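Lipase aflb (Neosartorya fumigata, PDB 6IDY) probably hydrolyses ester bonds of lipids such as triacylglycerols, as a fungal lipase with the α/β-hydrolase fold. Local coordinates at residues 24-29 against 424-429; 230-235 against 359-364. All blocks are in the same frame, centred on the assembly; numbering follows the deposited sequence.

Interaction 1: residues 24-29 against 424-429; sequences ANDSSI and AYKPKT
The carboxylate of Asp26 is the flat group of this contact, and it is approached on both faces. On one side Lys426 reaches in from the opposite direction, its chain extended all the way beyond CG, and its NZ lies 3.1 Å from Asp26 OD2 in a salt bridge. The ammonium stands about 45° out of the carboxylate plane, over that face. The opposite face belongs to Ser28, which grips the other oxygen twice: Ser28 OG donates to Asp26 OD1 at 2.7 Å, and Ser28 N, two residues on from the aspartate, reaches the same OD1 at 3.2 Å to make an Asx turn. A type I turn spans the same corner, closed by Ile29 N bonding to Asp26 O, so backbone and hydroxyl together fix how the carboxylate is turned toward the lysine.

Lys428 makes the second link, partly through a water. Its chain runs straight until the last torsion, where chi4 of 70° folds NZ back to the chain's own backbone, 2.8 Å from Tyr425 O. The same NZ also donates to Leu423 O and to a water, with 2.8 Å from NZ to the water oxygen. That water in turn donates to Ser28 OG at 2.7 Å, so the serine hydroxyl receives one bond and passes one on to Asp26. Ile29 crosses Lys428 at about a right angle, its CD1 3.5 Å from Lys428 NZ, an apolar methyl beside the charged end.

The contact, a polar one at the periphery of the chain, joins the turn linking helix 16-24 to helix 31-47 with the loop that leaves helix 414-424, while Tyr425 and Thr429 pack on Pro283 of helix 283-287.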
# COMPACT_ATOMS: atom_id res chain seq x y z
N ALA A 24 3.05 16.16 -19.16
CA ALA A 24 2.18 16.48 -20.30
C ALA A 24 3.01 17.00 -21.48
O ALA A 24 2.64 16.80 -22.63
CB ALA A 24 1.15 17.52 -19.90
N ASN A 25 4.14 17.67 -21.17
CA ASN A 25 5.07 18.23 -22.16
C ASN A 25 6.32 17.36 -22.33
O ASN A 25 7.31 17.80 -22.92
CB ASN A 25 5.43 19.67 -21.77
CG ASN A 25 4.25 20.61 -21.79
OD1 ASN A 25 3.50 20.67 -22.76
ND2 ASN A 25 4.08 21.35 -20.71
N ASP A 26 6.25 16.12 -21.82
CA ASP A 26 7.35 15.17 -21.90
C ASP A 26 7.12 14.21 -23.06
O ASP A 26 6.22 13.37 -23.03
CB ASP A 26 7.52 14.43 -20.55
CG ASP A 26 8.78 13.60 -20.41
OD1 ASP A 26 9.54 13.48 -21.40
OD2 ASP A 26 9.00 13.06 -19.30
N SER A 27 7.96 14.37 -24.10
CA SER A 27 7.97 13.59 -25.34
C SER A 27 8.21 12.08 -25.13
O SER A 27 7.81 11.28 -25.98
CB SER A 27 9.01 14.15 -26.30
OG SER A 27 8.78 13.67 -27.62
N SER A 28 8.86 11.70 -24.00
CA SER A 28 9.15 10.30 -23.67
C SER A 28 7.89 9.52 -23.27
O SER A 28 7.84 8.31 -23.43
CB SER A 28 10.19 10.21 -22.56
OG SER A 28 9.75 10.76 -21.33
N ILE A 29 6.88 10.24 -22.75
CA ILE A 29 5.60 9.70 -22.29
C ILE A 29 4.64 9.44 -23.47
O ILE A 29 4.63 10.20 -24.44
CB ILE A 29 4.99 10.67 -21.21
CG1 ILE A 29 5.99 10.97 -20.05
CG2 ILE A 29 3.63 10.20 -20.68
CD1 ILE A 29 6.40 9.78 -19.11
N ALA A 424 7.01 10.90 -13.58
CA ALA A 424 8.29 11.58 -13.29
C ALA A 424 9.46 10.61 -13.11
O ALA A 424 10.61 11.06 -13.13
CB ALA A 424 8.15 12.46 -12.05
N TYR A 425 9.19 9.30 -12.91
CA TYR A 425 10.26 8.32 -12.70
C TYR A 425 11.15 8.21 -13.92
O TYR A 425 10.68 7.94 -15.02
CB TYR A 425 9.70 6.94 -12.31
CG TYR A 425 10.77 5.97 -11.88
CD1 TYR A 425 11.47 5.21 -12.82
CD2 TYR A 425 11.10 5.80 -10.54
CE1 TYR A 425 12.46 4.31 -12.44
CE2 TYR A 425 12.08 4.88 -10.14
CZ TYR A 425 12.76 4.14 -11.10
OH TYR A 425 13.73 3.25 -10.71
N LYS A 426 12.45 8.43 -13.70
CA LYS A 426 13.49 8.38 -14.73
C LYS A 426 14.77 7.78 -14.14
O LYS A 426 15.09 8.10 -13.00
CB LYS A 426 13.76 9.79 -15.32
CG LYS A 426 12.60 10.35 -16.13
CD LYS A 426 12.78 11.81 -16.53
CE LYS A 426 11.51 12.34 -17.14
NZ LYS A 426 11.73 13.57 -17.95
N PRO A 427 15.51 6.93 -14.88
CA PRO A 427 15.23 6.44 -16.24
C PRO A 427 14.18 5.33 -16.25
O PRO A 427 14.12 4.53 -15.32
CB PRO A 427 16.61 5.99 -16.74
CG PRO A 427 17.35 5.56 -15.50
CD PRO A 427 16.76 6.34 -14.33
N LYS A 428 13.32 5.32 -17.28
CA LYS A 428 12.30 4.29 -17.41
C LYS A 428 12.92 3.00 -17.95
O LYS A 428 14.01 3.04 -18.53
CB LYS A 428 11.08 4.77 -18.20
CG LYS A 428 10.13 5.58 -17.32
CD LYS A 428 8.85 5.98 -18.01
CE LYS A 428 8.00 6.83 -17.08
NZ LYS A 428 8.58 8.18 -16.86
N THR A 429 12.29 1.86 -17.67
CA THR A 429 12.82 0.55 -18.05
C THR A 429 11.81 -0.26 -18.85
O THR A 429 10.61 -0.14 -18.61
CB THR A 429 13.25 -0.25 -16.79
OG1 THR A 429 12.09 -0.54 -16.01
CG2 THR A 429 14.27 0.49 -15.93
O HOH W 1 9.64 8.92 -19.36

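Interaction 2: residues 230-235 against 359-364; sequences LSWSQG and YTHEGV
Trp232 and Ser233 meet His361 at the nucleophile elbow of an α/β-hydrolase fold, the sharp turn between strand 227-232 and helix 235-245. Trp232 closes the strand, its CG anti to the backbone N (chi1 178°), which carries the indole across to the histidine loop. There NE1 donates to His361 O at 3.0 Å, nearly straight at 171° and in the indole plane, although it comes to the oxygen from above the carbonyl plane. Ser260 OG bonds the same oxygen. The six-membered part of the indole adds packing: CZ2 is 3.5 Å from His361 CD2 and 3.6 Å from Glu362 CA. The two rings meet obliquely, with Trp232 NE1 over one face of the imidazole, offset toward its rim.

Next comes Ser233, whose positive phi of 54° marks the elbow. A type II' turn from Trp232 to Gly235, closed by Gly235 N bonding to Trp232 O at 2.8 Å, holds the serine at its apex, with its CB over the face of the preceding indole. Asp318 OD2 takes the bond of His361 ND1 on the far side of the imidazole, an arrangement consistent with a Ser-His-Asp catalytic triad, as in related lipases. In the imidazole plane, at the ring's edge, Ser233 OG lies 2.7 Å from His361 NE2.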
# COMPACT_ATOMS: atom_id res chain seq x y z
N LEU A 230 1.33 -3.47 8.78
CA LEU A 230 0.12 -3.30 7.98
C LEU A 230 0.62 -2.74 6.66
O LEU A 230 1.28 -1.70 6.63
CB LEU A 230 -0.93 -2.39 8.64
CG LEU A 230 -2.32 -2.41 7.97
CD1 LEU A 230 -3.40 -2.23 8.99
CD2 LEU A 230 -2.43 -1.33 6.89
N SER A 231 0.34 -3.45 5.57
CA SER A 231 0.80 -3.05 4.25
C SER A 231 -0.35 -2.79 3.29
O SER A 231 -1.46 -3.26 3.51
CB SER A 231 1.76 -4.10 3.69
OG SER A 231 1.07 -5.24 3.20
N TRP A 232 -0.06 -2.04 2.22
CA TRP A 232 -1.00 -1.76 1.14
C TRP A 232 -0.32 -2.07 -0.18
O TRP A 232 0.85 -1.73 -0.35
CB TRP A 232 -1.51 -0.30 1.16
CG TRP A 232 -2.43 0.02 0.01
CD1 TRP A 232 -3.59 -0.63 -0.31
CD2 TRP A 232 -2.25 1.03 -0.99
NE1 TRP A 232 -4.14 -0.09 -1.45
CE2 TRP A 232 -3.33 0.93 -1.89
CE3 TRP A 232 -1.28 2.02 -1.21
CZ2 TRP A 232 -3.47 1.79 -2.99
CZ3 TRP A 232 -1.42 2.87 -2.30
CH2 TRP A 232 -2.51 2.76 -3.17
N SER A 233 -1.05 -2.72 -1.11
CA SER A 233 -0.60 -2.98 -2.48
C SER A 233 0.75 -3.71 -2.50
O SER A 233 0.90 -4.74 -1.82
CB SER A 233 -0.55 -1.66 -3.26
OG SER A 233 -0.27 -1.82 -4.63
N GLN A 234 1.76 -3.15 -3.21
CA GLN A 234 3.12 -3.66 -3.29
C GLN A 234 3.76 -3.83 -1.90
O GLN A 234 4.67 -4.65 -1.76
CB GLN A 234 3.98 -2.73 -4.15
CG GLN A 234 5.34 -3.33 -4.51
CD GLN A 234 6.38 -2.26 -4.65
OE1 GLN A 234 7.45 -2.34 -4.06
NE2 GLN A 234 6.09 -1.26 -5.45
N GLY A 235 3.27 -3.09 -0.91
CA GLY A 235 3.73 -3.21 0.48
C GLY A 235 3.73 -4.64 0.99
O GLY A 235 4.61 -5.02 1.77
N TYR A 359 -15.31 -1.44 -3.71
CA TYR A 359 -14.10 -1.00 -3.02
C TYR A 359 -12.93 -1.24 -3.92
O TYR A 359 -12.61 -2.38 -4.26
CB TYR A 359 -13.93 -1.67 -1.64
CG TYR A 359 -14.96 -1.18 -0.66
CD1 TYR A 359 -16.22 -1.78 -0.58
CD2 TYR A 359 -14.72 -0.07 0.15
CE1 TYR A 359 -17.20 -1.30 0.29
CE2 TYR A 359 -15.68 0.41 1.04
CZ TYR A 359 -16.92 -0.22 1.11
OH TYR A 359 -17.89 0.23 1.96
N THR A 360 -12.31 -0.15 -4.34
CA THR A 360 -11.16 -0.14 -5.25
C THR A 360 -9.91 -0.71 -4.54
O THR A 360 -9.96 -1.06 -3.36
CB THR A 360 -10.93 1.29 -5.71
OG1 THR A 360 -10.77 2.10 -4.55
CG2 THR A 360 -12.07 1.84 -6.57
N HIS A 361 -8.79 -0.77 -5.27
CA HIS A 361 -7.49 -1.22 -4.76
C HIS A 361 -7.14 -0.37 -3.53
O HIS A 361 -6.81 -0.92 -2.48
CB HIS A 361 -6.45 -1.03 -5.87
CG HIS A 361 -5.07 -1.50 -5.53
ND1 HIS A 361 -4.77 -2.84 -5.40
CD2 HIS A 361 -3.93 -0.78 -5.39
CE1 HIS A 361 -3.48 -2.90 -5.15
NE2 HIS A 361 -2.93 -1.68 -5.14
N GLU A 362 -7.27 0.97 -3.66
CA GLU A 362 -7.06 1.96 -2.60
C GLU A 362 -8.23 1.96 -1.61
O GLU A 362 -8.00 2.15 -0.42
CB GLU A 362 -6.79 3.38 -3.18
CG GLU A 362 -7.90 4.01 -4.03
CD GLU A 362 -8.10 3.50 -5.45
OE1 GLU A 362 -7.32 2.63 -5.89
OE2 GLU A 362 -9.06 3.95 -6.12
N GLY A 363 -9.44 1.70 -2.10
CA GLY A 363 -10.68 1.67 -1.32
C GLY A 363 -10.72 0.69 -0.17
O GLY A 363 -11.43 0.93 0.81
N VAL A 364 -9.96 -0.42 -0.25
CA VAL A 364 -9.91 -1.41 0.84
C VAL A 364 -9.33 -0.75 2.12
O VAL A 364 -9.71 -1.14 3.23
CB VAL A 364 -9.23 -2.76 0.43
CG1 VAL A 364 -9.38 -3.81 1.53
CG2 VAL A 364 -9.82 -3.29 -0.87

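Overall arrangement
Interaction 2 lies about 5 Å from the centre of the chain and interaction 1 about 23 Å, out at the periphery; their own centres are 26 Å apart, and their nearest atoms about 10 Å. Along the chain, residues 24-29 come first, then 230-235 and 359-364, and 424-429 last. Interaction 1 therefore brings the N-terminal helices to the C-terminal part, while interaction 2 joins a strand within the central sheet to the loop before helix 368-379. The loop between strand 190-195 and helix 205-223 hydrogen-bonds to one segment of each: Asn203 to Tyr425, Ser201 to Gln234. The probable catalytic centre is thus buried, apart from the polar contact at the periphery.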